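Local structure of ABC transporter substrate-binding protein (Bradyrhizobium japonicum, 4I1D) at residues G207-V212 with V219-N224; V108-Q113 with Q192-G197; K114-D119 with K131-R136; G12-A17 with V100-Y105. The protein probably serves as the periplasmic solute-binding component of an ABC transporter, of a family tentatively assigned polyamine binding, and here holds D-malate. One frame throughout, in Å; residues are numbered along the deposited sequence.

Contact 1: G207-V212 with V219-N224; sequences GRVSAV and VSFTYN. With MLT (D-malate), chain U; SO4 (sulfate ion), chain K.
V209 and F221 meet where helix 206-214 packs on strand 219-235, the second half of a beta-alpha-beta crossover in a periplasmic binding protein fold. Helix segment and strand run nearly antiparallel, at 148°, with their axes 7.9 Å apart at the closest point. The main bump is V209. Its CG1 lies anti to the backbone N and reaches a hollow on the strand with three walls: the CG2 methyl of V219, the carbonyl O of S220, and the ring of F221. CG1 approaches F221 CD1 to 3.8 Å, coming obliquely to the ring, and V209 CB stands close behind it. One turn later, V212 CG1 meets V219 CG2 at 4.0 Å, the two valines crossing at about a right angle, so that V219 CG2 fits between V209 and V212. No hydrogen bond joins the two segments; what they share is apolar side-chain packing. Within the strand, the edge of F221 stands over the ring centre of Y223, with F221 CE2 3.5 Å above that face. T222 OG1 accepts from N224 N, an ST turn where the chain turns a corner. R208 does not touch the strand segment; it extends to the ligand, and its NH1 makes a salt bridge with D37 of the second subunit. The guanidinium presents one edge, near its own plane, to a carboxylate of the D-malate: NH2 donates to O4 at 2.9 Å, and NE to O5 at 3.0 Å along a nearly straight path of 170°.

Contact 2: V108-Q113 with Q192-G197; sequences VLAYSQ and QLLNDG. With ACT (acetate ion), chain R.
L194 bridges from helix 187-196 to A110 on strand 100-112. From CB its CG is set anti to the carbonyl carbon (chi1 -85°), and this turn carries the isobutyl group toward the strand. At the fork, CD1 makes the principal contact, touching A110 CB at 3.8 Å; the second methyl, CD2, lies beside the backbone at 4.4 Å from Y111 N. No hydrogen bond crosses the interface; the buried pair sets an alanine on the sheet against a leucine on the helix. Near the end of the helix, Q192 NE2 donates to D196 OD2 at 3.0 Å. The bond is straight (164°) and lies close to the amide plane, but it arrives from above the carboxylate plane. The other carboxylate oxygen, D196 OD1, accepts from E198 N, while Q192 also bonds through its amide to K54 and I56 of the second subunit. G197 is the first residue to leave helical backbone angles, with a positive phi of 84°. On the strand side, S112 OG donates to O of an acetate at 3.2 Å, probably from the crystallisation liquor, and accepts from T115 N. Helix 187-196 connects strands 182-184 and 201-205, both parallel to 137-140, in a beta-alpha-beta crossover; L194 packs it on the sheet, touching E202 of strand 201-205 and V209 of helix 206-214, while A110 bonds through its backbone to E202 and packs on V209.

Contact 3: K114-D119 with K131-R136; sequences KTFPKD and KKFPGR
The backbones at F116 and F133 pass with their CA atoms 8.9 Å apart, neither being helix or strand, in the two loops that flank helix 124-128. This is a loop-to-loop contact at the periphery of the solute-binding protein fold, away from the ligand site. Each loop carries a Phe-Pro pair, and the two phenylalanines have almost the same backbone shape, with psi near 80° ahead of the proline. Both rings are set alike, with CG anti to the carbonyl carbon. They meet at 4.2 Å between F116 CE1 and F133 CD1; F116 comes to the edge of F133, near the plane of that ring. T115 CG2 backs one face of F116, offset toward the rim, while P121 packs against both phenylalanines from the intervening chain. D200 links the loops as well, since OD1 bonds to T115 OG1 and OD2 to R136 N. The remaining contacts are aromatic C-H groups next to carbonyl oxygens, with no hydrogen bond across the segments. F116 CZ lies 3.7 Å from P134 O, an oblique approach to the ring. At the rim of F133, D119 O lies in the ring plane, 3.5 Å from F133 CE1.

Contact 4: G12-A17 with V100-Y105; sequences GAYQAA and VSYEFY
Y14, on helix 12-30, drives its phenol tip between Y102 and E103 of strand 100-112. The van der Waals contacts come first. With CG anti to the backbone N (chi1 172°), the tyrosine reaches across more than 10 Å of CA separation, and its OH comes within 3.2 Å of E103 CG, a tight approach. The same oxygen lies at the edge of the Y102 ring, near its plane and 3.6 Å from CD2. The ring of Y14 and the carboxylate of E103 are 60° apart, and E103 OE1 approaches the ring obliquely. The polar ends turn to partners outside the two segments: Y14 OH bonds to D61 OD2, Y102 OH to Q18 OE1 and E103 OE1 to T231 OG1. No hydrogen bond crosses the contact. As for the backbone, Y102 and E103 both face T231 in a classic beta bulge, and both side chains leave the strand toward the helix. Between its neighbours, the contact joins helix 12-30 to the sheet: Y14 also touches S9 of strand 4-9, Y102 packs on F7 of that strand and on D61 of strand 59-63, and strand 219-235 pairs with strand 100-112.

In the fold
From the N terminus, contact 4 opens on helix 12-30 and closes a long loop at the start of strand 100-112, before any other contact begins. The far end of that strand opens contact 2, which closes at helix 187-196. Contact 3 is nested within this span and joins the connections before and after helix 124-128; Y111 packs on F116 where contacts 2 and 3 touch. Contact 1 follows in series and spans a short connection, from helix 206-214 to strand 219-235. Contacts 1 and 2 meet through strand pairing, Y111 with S220 and L109 with T222. Contacts 4 and 2 share strand 100-112; contact 1 joins through the paired strand 219-235, its centre about 16 Å from that of contact 4.

Contact 1: G207-V212 with V219-N224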
# COMPACT_ATOMS: atom_id res chain seq x y z
N GLY A 207 -12.90 -36.46 -16.48
CA GLY A 207 -14.26 -36.09 -16.83
C GLY A 207 -14.36 -34.91 -17.79
O GLY A 207 -15.25 -34.88 -18.64
N ARG A 208 -13.44 -33.96 -17.65
CA ARG A 208 -13.40 -32.79 -18.53
C ARG A 208 -12.91 -33.18 -19.92
O ARG A 208 -13.39 -32.65 -20.92
CB ARG A 208 -12.49 -31.70 -17.95
CG ARG A 208 -13.13 -30.85 -16.85
CD ARG A 208 -14.23 -29.95 -17.43
NE ARG A 208 -14.84 -29.09 -16.42
CZ ARG A 208 -15.82 -28.23 -16.68
NH1 ARG A 208 -16.29 -28.11 -17.91
NH2 ARG A 208 -16.33 -27.49 -15.70
N VAL A 209 -11.98 -34.12 -19.98
CA VAL A 209 -11.46 -34.56 -21.27
C VAL A 209 -12.49 -35.37 -22.03
O VAL A 209 -12.74 -35.11 -23.20
CB VAL A 209 -10.20 -35.42 -21.12
CG1 VAL A 209 -9.68 -35.82 -22.50
CG2 VAL A 209 -9.15 -34.68 -20.34
N SER A 210 -13.07 -36.36 -21.37
CA SER A 210 -14.07 -37.19 -22.02
C SER A 210 -15.19 -36.31 -22.54
O SER A 210 -15.70 -36.52 -23.64
CB SER A 210 -14.62 -38.23 -21.05
OG SER A 210 -15.03 -37.61 -19.85
N ALA A 211 -15.56 -35.29 -21.76
CA ALA A 211 -16.66 -34.40 -22.14
C ALA A 211 -16.33 -33.62 -23.40
O ALA A 211 -17.12 -33.59 -24.34
CB ALA A 211 -17.02 -33.45 -21.00
N VAL A 212 -15.15 -32.99 -23.44
CA VAL A 212 -14.80 -32.24 -24.64
C VAL A 212 -14.58 -33.17 -25.85
O VAL A 212 -14.84 -32.78 -26.99
CB VAL A 212 -13.60 -31.30 -24.41
CG1 VAL A 212 -12.38 -32.09 -24.03
CG2 VAL A 212 -13.32 -30.48 -25.65
N VAL A 219 -9.28 -35.19 -29.17
CA VAL A 219 -8.39 -35.32 -28.03
C VAL A 219 -8.69 -36.60 -27.27
O VAL A 219 -9.74 -37.21 -27.46
CB VAL A 219 -8.53 -34.12 -27.06
CG1 VAL A 219 -8.45 -32.81 -27.83
CG2 VAL A 219 -9.83 -34.22 -26.28
N SER A 220 -7.76 -37.01 -26.42
CA SER A 220 -7.94 -38.23 -25.65
C SER A 220 -7.03 -38.19 -24.43
O SER A 220 -6.44 -37.15 -24.11
CB SER A 220 -7.61 -39.46 -26.51
OG SER A 220 -7.87 -40.66 -25.80
N PHE A 221 -6.91 -39.33 -23.75
CA PHE A 221 -6.08 -39.40 -22.55
C PHE A 221 -5.76 -40.84 -22.22
O PHE A 221 -6.36 -41.77 -22.77
CB PHE A 221 -6.77 -38.72 -21.35
CG PHE A 221 -7.88 -39.53 -20.74
CD1 PHE A 221 -9.19 -39.37 -21.17
CD2 PHE A 221 -7.62 -40.43 -19.71
CE1 PHE A 221 -10.23 -40.11 -20.59
CE2 PHE A 221 -8.65 -41.17 -19.13
CZ PHE A 221 -9.95 -41.01 -19.57
N THR A 222 -4.82 -41.03 -21.31
CA THR A 222 -4.47 -42.36 -20.83
C THR A 222 -4.65 -42.40 -19.33
O THR A 222 -4.50 -41.38 -18.65
CB THR A 222 -3.01 -42.72 -21.16
OG1 THR A 222 -2.72 -44.02 -20.63
CG2 THR A 222 -2.06 -41.72 -20.53
N TYR A 223 -4.98 -43.57 -18.79
CA TYR A 223 -5.01 -43.73 -17.34
C TYR A 223 -3.60 -44.07 -16.83
O TYR A 223 -3.33 -44.00 -15.63
CB TYR A 223 -6.03 -44.79 -16.91
CG TYR A 223 -7.46 -44.28 -16.83
CD1 TYR A 223 -7.83 -43.31 -15.90
CD2 TYR A 223 -8.45 -44.80 -17.67
CE1 TYR A 223 -9.14 -42.85 -15.82
CE2 TYR A 223 -9.76 -44.35 -17.59
CZ TYR A 223 -10.10 -43.38 -16.67
OH TYR A 223 -11.40 -42.94 -16.60
N ASN A 224 -2.71 -44.42 -17.75
CA ASN A 224 -1.35 -44.76 -17.31
C ASN A 224 -0.72 -43.62 -16.51
O ASN A 224 -0.63 -42.49 -16.98
CB ASN A 224 -0.46 -45.13 -18.49
CG ASN A 224 0.83 -45.79 -18.04
OD1 ASN A 224 0.82 -46.67 -17.17
ND2 ASN A 224 1.95 -45.37 -18.62
C1 MLT U . -12.91 -25.74 -10.80
O1 MLT U . -13.68 -25.03 -10.12
O2 MLT U . -11.71 -25.83 -10.45
C2 MLT U . -13.42 -26.50 -11.99
O3 MLT U . -14.41 -25.80 -12.73
C3 MLT U . -14.01 -27.81 -11.51
C4 MLT U . -14.72 -28.43 -12.69
O4 MLT U . -15.92 -28.15 -12.89
O5 MLT U . -14.12 -29.20 -13.47
S SO4 K . -3.07 -46.83 -22.45
O1 SO4 K . -3.46 -47.89 -23.38
O2 SO4 K . -4.24 -46.38 -21.69
O3 SO4 K . -2.03 -47.33 -21.55
O4 SO4 K . -2.56 -45.71 -23.24

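Contact 2: V108-Q113 with Q192-G197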
# COMPACT_ATOMS: atom_id res chain seq x y z
N VAL A 108 -5.36 -36.92 -15.28
CA VAL A 108 -4.70 -37.72 -16.31
C VAL A 108 -3.90 -36.88 -17.31
O VAL A 108 -4.11 -35.67 -17.45
CB VAL A 108 -5.72 -38.60 -17.10
CG1 VAL A 108 -6.32 -39.68 -16.20
CG2 VAL A 108 -6.83 -37.73 -17.71
N LEU A 109 -2.95 -37.54 -17.97
CA LEU A 109 -2.29 -36.97 -19.13
C LEU A 109 -3.27 -36.97 -20.30
O LEU A 109 -3.63 -38.03 -20.84
CB LEU A 109 -1.04 -37.80 -19.46
CG LEU A 109 -0.20 -37.42 -20.69
CD1 LEU A 109 0.09 -35.94 -20.69
CD2 LEU A 109 1.11 -38.23 -20.78
N ALA A 110 -3.73 -35.78 -20.68
CA ALA A 110 -4.59 -35.60 -21.85
C ALA A 110 -3.75 -35.01 -22.97
O ALA A 110 -2.74 -34.34 -22.71
CB ALA A 110 -5.78 -34.68 -21.52
N TYR A 111 -4.16 -35.27 -24.20
CA TYR A 111 -3.35 -34.89 -25.35
C TYR A 111 -4.21 -34.79 -26.60
O TYR A 111 -5.23 -35.45 -26.72
CB TYR A 111 -2.23 -35.91 -25.55
CG TYR A 111 -2.73 -37.30 -25.85
CD1 TYR A 111 -2.92 -38.24 -24.83
CD2 TYR A 111 -3.05 -37.68 -27.15
CE1 TYR A 111 -3.39 -39.52 -25.10
CE2 TYR A 111 -3.53 -38.96 -27.43
CZ TYR A 111 -3.70 -39.87 -26.40
OH TYR A 111 -4.18 -41.13 -26.68
N SER A 112 -3.78 -33.96 -27.54
CA SER A 112 -4.44 -33.78 -28.82
C SER A 112 -4.11 -34.90 -29.82
O SER A 112 -2.94 -35.25 -30.03
CB SER A 112 -4.03 -32.43 -29.42
OG SER A 112 -4.27 -32.40 -30.82
N GLN A 113 -5.15 -35.47 -30.43
CA GLN A 113 -4.95 -36.49 -31.45
C GLN A 113 -4.52 -35.90 -32.78
O GLN A 113 -3.97 -36.61 -33.62
CB GLN A 113 -6.20 -37.35 -31.65
CG GLN A 113 -6.49 -38.29 -30.49
CD GLN A 113 -7.94 -38.76 -30.50
OE1 GLN A 113 -8.78 -38.19 -31.21
NE2 GLN A 113 -8.23 -39.80 -29.73
N GLN A 192 -11.25 -25.98 -22.41
CA GLN A 192 -11.12 -25.02 -23.50
C GLN A 192 -9.72 -25.10 -24.14
O GLN A 192 -9.59 -25.03 -25.37
CB GLN A 192 -11.40 -23.60 -22.99
CG GLN A 192 -11.34 -22.53 -24.07
CD GLN A 192 -12.39 -22.74 -25.17
OE1 GLN A 192 -13.52 -23.14 -24.90
NE2 GLN A 192 -12.00 -22.45 -26.41
N LEU A 193 -8.70 -25.25 -23.30
CA LEU A 193 -7.32 -25.32 -23.78
C LEU A 193 -7.13 -26.47 -24.77
O LEU A 193 -6.48 -26.32 -25.81
CB LEU A 193 -6.33 -25.47 -22.61
CG LEU A 193 -6.21 -24.22 -21.72
CD1 LEU A 193 -5.30 -24.49 -20.53
CD2 LEU A 193 -5.71 -22.99 -22.50
N LEU A 194 -7.70 -27.63 -24.44
CA LEU A 194 -7.62 -28.78 -25.34
C LEU A 194 -8.44 -28.53 -26.60
O LEU A 194 -7.99 -28.81 -27.71
CB LEU A 194 -8.13 -30.05 -24.64
CG LEU A 194 -7.15 -30.84 -23.79
CD1 LEU A 194 -7.86 -32.06 -23.25
CD2 LEU A 194 -5.94 -31.25 -24.61
N ASN A 195 -9.64 -27.99 -26.42
CA ASN A 195 -10.57 -27.82 -27.52
C ASN A 195 -10.10 -26.86 -28.62
O ASN A 195 -10.33 -27.12 -29.80
CB ASN A 195 -11.94 -27.37 -27.00
CG ASN A 195 -13.01 -27.37 -28.09
OD1 ASN A 195 -13.39 -28.43 -28.59
ND2 ASN A 195 -13.50 -26.19 -28.46
N ASP A 196 -9.45 -25.76 -28.24
CA ASP A 196 -9.03 -24.77 -29.24
C ASP A 196 -7.59 -24.95 -29.68
O ASP A 196 -7.09 -24.21 -30.53
CB ASP A 196 -9.28 -23.32 -28.78
CG ASP A 196 -8.59 -22.98 -27.46
OD1 ASP A 196 -7.61 -23.67 -27.09
OD2 ASP A 196 -9.04 -22.02 -26.79
N GLY A 197 -6.91 -25.93 -29.09
CA GLY A 197 -5.56 -26.27 -29.51
C GLY A 197 -4.50 -25.40 -28.86
O GLY A 197 -3.35 -25.45 -29.26
C ACT R . -7.69 -29.67 -31.54
O ACT R . -6.65 -30.26 -31.15
OXT ACT R . -8.78 -30.15 -31.15
CH3 ACT R . -7.61 -28.45 -32.42

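Contact 3: K114-D119 with K131-R136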
# COMPACT_ATOMS: atom_id res chain seq x y z
N LYS A 114 -4.78 -34.61 -32.99
CA LYS A 114 -4.30 -33.94 -34.19
C LYS A 114 -2.78 -33.82 -34.12
O LYS A 114 -2.08 -34.04 -35.11
CB LYS A 114 -4.95 -32.57 -34.37
CG LYS A 114 -6.28 -32.61 -35.13
CD LYS A 114 -6.92 -31.22 -35.24
CE LYS A 114 -8.37 -31.30 -35.75
NZ LYS A 114 -9.10 -29.98 -35.75
N THR A 115 -2.27 -33.51 -32.94
CA THR A 115 -0.84 -33.40 -32.74
C THR A 115 -0.19 -34.77 -32.64
O THR A 115 0.91 -34.97 -33.14
CB THR A 115 -0.49 -32.60 -31.47
OG1 THR A 115 -1.25 -31.38 -31.44
CG2 THR A 115 1.00 -32.26 -31.45
N PHE A 116 -0.86 -35.72 -32.00
CA PHE A 116 -0.29 -37.06 -31.85
C PHE A 116 -1.23 -38.12 -32.40
O PHE A 116 -1.94 -38.81 -31.65
CB PHE A 116 0.04 -37.35 -30.39
CG PHE A 116 0.92 -36.31 -29.76
CD1 PHE A 116 2.28 -36.29 -30.03
CD2 PHE A 116 0.39 -35.36 -28.90
CE1 PHE A 116 3.10 -35.34 -29.45
CE2 PHE A 116 1.20 -34.40 -28.31
CZ PHE A 116 2.56 -34.39 -28.59
N PRO A 117 -1.23 -38.25 -33.73
CA PRO A 117 -2.09 -39.22 -34.41
C PRO A 117 -1.62 -40.63 -34.14
O PRO A 117 -2.45 -41.55 -34.13
CB PRO A 117 -1.89 -38.88 -35.90
CG PRO A 117 -1.28 -37.53 -35.92
CD PRO A 117 -0.47 -37.42 -34.68
N LYS A 118 -0.32 -40.80 -33.91
CA LYS A 118 0.26 -42.14 -33.85
C LYS A 118 0.99 -42.48 -32.55
O LYS A 118 0.77 -43.54 -31.96
CB LYS A 118 1.16 -42.39 -35.07
CG LYS A 118 0.58 -43.41 -36.04
CD LYS A 118 0.97 -43.13 -37.48
CE LYS A 118 0.22 -44.08 -38.42
NZ LYS A 118 0.57 -43.90 -39.86
N ASP A 119 1.88 -41.59 -32.10
CA ASP A 119 2.66 -41.90 -30.91
C ASP A 119 2.54 -40.81 -29.85
O ASP A 119 3.41 -39.94 -29.74
CB ASP A 119 4.13 -42.15 -31.27
CG ASP A 119 4.36 -43.55 -31.83
OD1 ASP A 119 3.80 -44.52 -31.26
OD2 ASP A 119 5.08 -43.68 -32.84
N LYS A 131 11.83 -32.65 -25.96
CA LYS A 131 12.48 -32.96 -27.23
C LYS A 131 11.75 -34.09 -27.95
O LYS A 131 11.51 -34.02 -29.15
CB LYS A 131 13.95 -33.30 -27.03
CG LYS A 131 14.87 -32.07 -26.94
CD LYS A 131 16.27 -32.38 -27.49
CE LYS A 131 17.12 -31.11 -27.62
NZ LYS A 131 18.45 -31.38 -28.26
N LYS A 132 11.39 -35.13 -27.20
CA LYS A 132 10.72 -36.29 -27.78
C LYS A 132 9.25 -36.02 -28.12
O LYS A 132 8.74 -36.51 -29.12
CB LYS A 132 10.82 -37.49 -26.84
CG LYS A 132 10.33 -38.79 -27.44
CD LYS A 132 10.84 -39.98 -26.63
CE LYS A 132 10.33 -41.30 -27.20
NZ LYS A 132 10.70 -42.44 -26.31
N PHE A 133 8.58 -35.24 -27.27
CA PHE A 133 7.17 -34.91 -27.47
C PHE A 133 6.99 -33.40 -27.45
O PHE A 133 6.63 -32.82 -26.43
CB PHE A 133 6.29 -35.59 -26.39
CG PHE A 133 6.43 -37.09 -26.37
CD1 PHE A 133 5.71 -37.87 -27.26
CD2 PHE A 133 7.31 -37.71 -25.50
CE1 PHE A 133 5.85 -39.25 -27.26
CE2 PHE A 133 7.46 -39.09 -25.49
CZ PHE A 133 6.72 -39.86 -26.37
N PRO A 134 7.25 -32.75 -28.59
CA PRO A 134 7.17 -31.29 -28.69
C PRO A 134 5.72 -30.83 -28.69
O PRO A 134 4.85 -31.56 -29.16
CB PRO A 134 7.83 -30.98 -30.05
CG PRO A 134 8.55 -32.26 -30.44
CD PRO A 134 7.72 -33.35 -29.85
N GLY A 135 5.47 -29.64 -28.17
CA GLY A 135 4.12 -29.11 -28.14
C GLY A 135 3.85 -28.22 -26.95
O GLY A 135 4.62 -28.19 -25.99
N ARG A 136 2.74 -27.48 -27.02
CA ARG A 136 2.33 -26.62 -25.92
C ARG A 136 1.75 -27.49 -24.82
O ARG A 136 1.13 -28.52 -25.08
CB ARG A 136 1.33 -25.58 -26.42
CG ARG A 136 1.88 -24.72 -27.54
CD ARG A 136 0.79 -23.87 -28.20
NE ARG A 136 1.36 -22.79 -29.00
CZ ARG A 136 1.32 -21.50 -28.67
NH1 ARG A 136 0.69 -21.11 -27.57
NH2 ARG A 136 1.88 -20.60 -29.46

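Contact 4: G12-A17 with V100-Y105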
# COMPACT_ATOMS: atom_id res chain seq x y z
N GLY A 12 -22.47 -28.20 -12.14
CA GLY A 12 -22.10 -28.58 -13.50
C GLY A 12 -22.57 -29.96 -13.91
O GLY A 12 -23.55 -30.48 -13.35
N ALA A 13 -21.89 -30.56 -14.89
CA ALA A 13 -22.30 -31.88 -15.39
C ALA A 13 -22.25 -32.90 -14.27
O ALA A 13 -23.12 -33.78 -14.17
CB ALA A 13 -21.43 -32.31 -16.55
N TYR A 14 -21.23 -32.79 -13.43
CA TYR A 14 -21.05 -33.69 -12.29
C TYR A 14 -22.26 -33.71 -11.36
O TYR A 14 -22.79 -34.78 -11.06
CB TYR A 14 -19.77 -33.34 -11.53
CG TYR A 14 -19.55 -34.07 -10.23
CD1 TYR A 14 -19.72 -35.45 -10.13
CD2 TYR A 14 -19.15 -33.39 -9.09
CE1 TYR A 14 -19.51 -36.11 -8.93
CE2 TYR A 14 -18.93 -34.03 -7.90
CZ TYR A 14 -19.12 -35.39 -7.81
OH TYR A 14 -18.91 -36.02 -6.60
N GLN A 15 -22.71 -32.55 -10.89
CA GLN A 15 -23.85 -32.53 -9.97
C GLN A 15 -25.15 -32.92 -10.68
O GLN A 15 -26.06 -33.48 -10.06
CB GLN A 15 -24.00 -31.16 -9.28
CG GLN A 15 -25.00 -31.15 -8.12
CD GLN A 15 -24.70 -30.05 -7.09
OE1 GLN A 15 -23.58 -29.56 -6.98
NE2 GLN A 15 -25.72 -29.67 -6.33
N ALA A 16 -25.27 -32.62 -11.97
CA ALA A 16 -26.47 -33.03 -12.69
C ALA A 16 -26.54 -34.56 -12.75
O ALA A 16 -27.61 -35.16 -12.65
CB ALA A 16 -26.50 -32.43 -14.08
N ALA A 17 -25.38 -35.18 -12.92
CA ALA A 17 -25.30 -36.64 -13.02
C ALA A 17 -25.65 -37.28 -11.68
O ALA A 17 -26.31 -38.32 -11.64
CB ALA A 17 -23.92 -37.07 -13.46
N VAL A 100 -17.59 -41.07 3.97
CA VAL A 100 -17.67 -42.28 3.15
C VAL A 100 -17.35 -41.92 1.71
O VAL A 100 -17.87 -40.93 1.18
CB VAL A 100 -19.08 -42.92 3.18
CG1 VAL A 100 -19.04 -44.30 2.49
CG2 VAL A 100 -19.57 -43.06 4.61
N SER A 101 -16.51 -42.73 1.06
CA SER A 101 -16.15 -42.51 -0.34
C SER A 101 -17.38 -42.47 -1.23
O SER A 101 -18.27 -43.32 -1.13
CB SER A 101 -15.18 -43.60 -0.83
OG SER A 101 -14.02 -43.62 -0.02
N TYR A 102 -17.42 -41.49 -2.13
CA TYR A 102 -18.64 -41.20 -2.89
C TYR A 102 -18.47 -41.46 -4.39
O TYR A 102 -19.35 -42.03 -5.02
CB TYR A 102 -19.06 -39.76 -2.61
CG TYR A 102 -20.34 -39.29 -3.26
CD1 TYR A 102 -21.55 -39.96 -3.04
CD2 TYR A 102 -20.36 -38.14 -4.03
CE1 TYR A 102 -22.72 -39.50 -3.62
CE2 TYR A 102 -21.51 -37.68 -4.62
CZ TYR A 102 -22.69 -38.36 -4.40
OH TYR A 102 -23.84 -37.88 -4.98
N GLU A 103 -17.32 -41.06 -4.94
CA GLU A 103 -17.00 -41.32 -6.33
C GLU A 103 -15.49 -41.14 -6.58
O GLU A 103 -14.83 -40.38 -5.87
CB GLU A 103 -17.79 -40.36 -7.23
CG GLU A 103 -17.58 -38.90 -6.87
CD GLU A 103 -16.33 -38.28 -7.51
OE1 GLU A 103 -15.83 -37.27 -6.98
OE2 GLU A 103 -15.86 -38.78 -8.55
N PHE A 104 -14.96 -41.83 -7.58
CA PHE A 104 -13.55 -41.71 -7.92
C PHE A 104 -13.37 -40.99 -9.25
O PHE A 104 -14.11 -41.24 -10.20
CB PHE A 104 -12.91 -43.08 -8.01
CG PHE A 104 -12.73 -43.75 -6.69
CD1 PHE A 104 -13.73 -44.55 -6.16
CD2 PHE A 104 -11.55 -43.59 -5.97
CE1 PHE A 104 -13.56 -45.17 -4.94
CE2 PHE A 104 -11.37 -44.20 -4.75
CZ PHE A 104 -12.38 -45.00 -4.23
N TYR A 105 -12.39 -40.09 -9.29
CA TYR A 105 -11.98 -39.41 -10.52
C TYR A 105 -10.47 -39.43 -10.64
O TYR A 105 -9.78 -39.68 -9.66
CB TYR A 105 -12.47 -37.96 -10.53
CG TYR A 105 -11.95 -37.09 -9.40
CD1 TYR A 105 -10.95 -36.15 -9.61
CD2 TYR A 105 -12.49 -37.18 -8.13
CE1 TYR A 105 -10.50 -35.33 -8.58
CE2 TYR A 105 -12.04 -36.38 -7.10
CZ TYR A 105 -11.05 -35.45 -7.32
OH TYR A 105 -10.63 -34.66 -6.28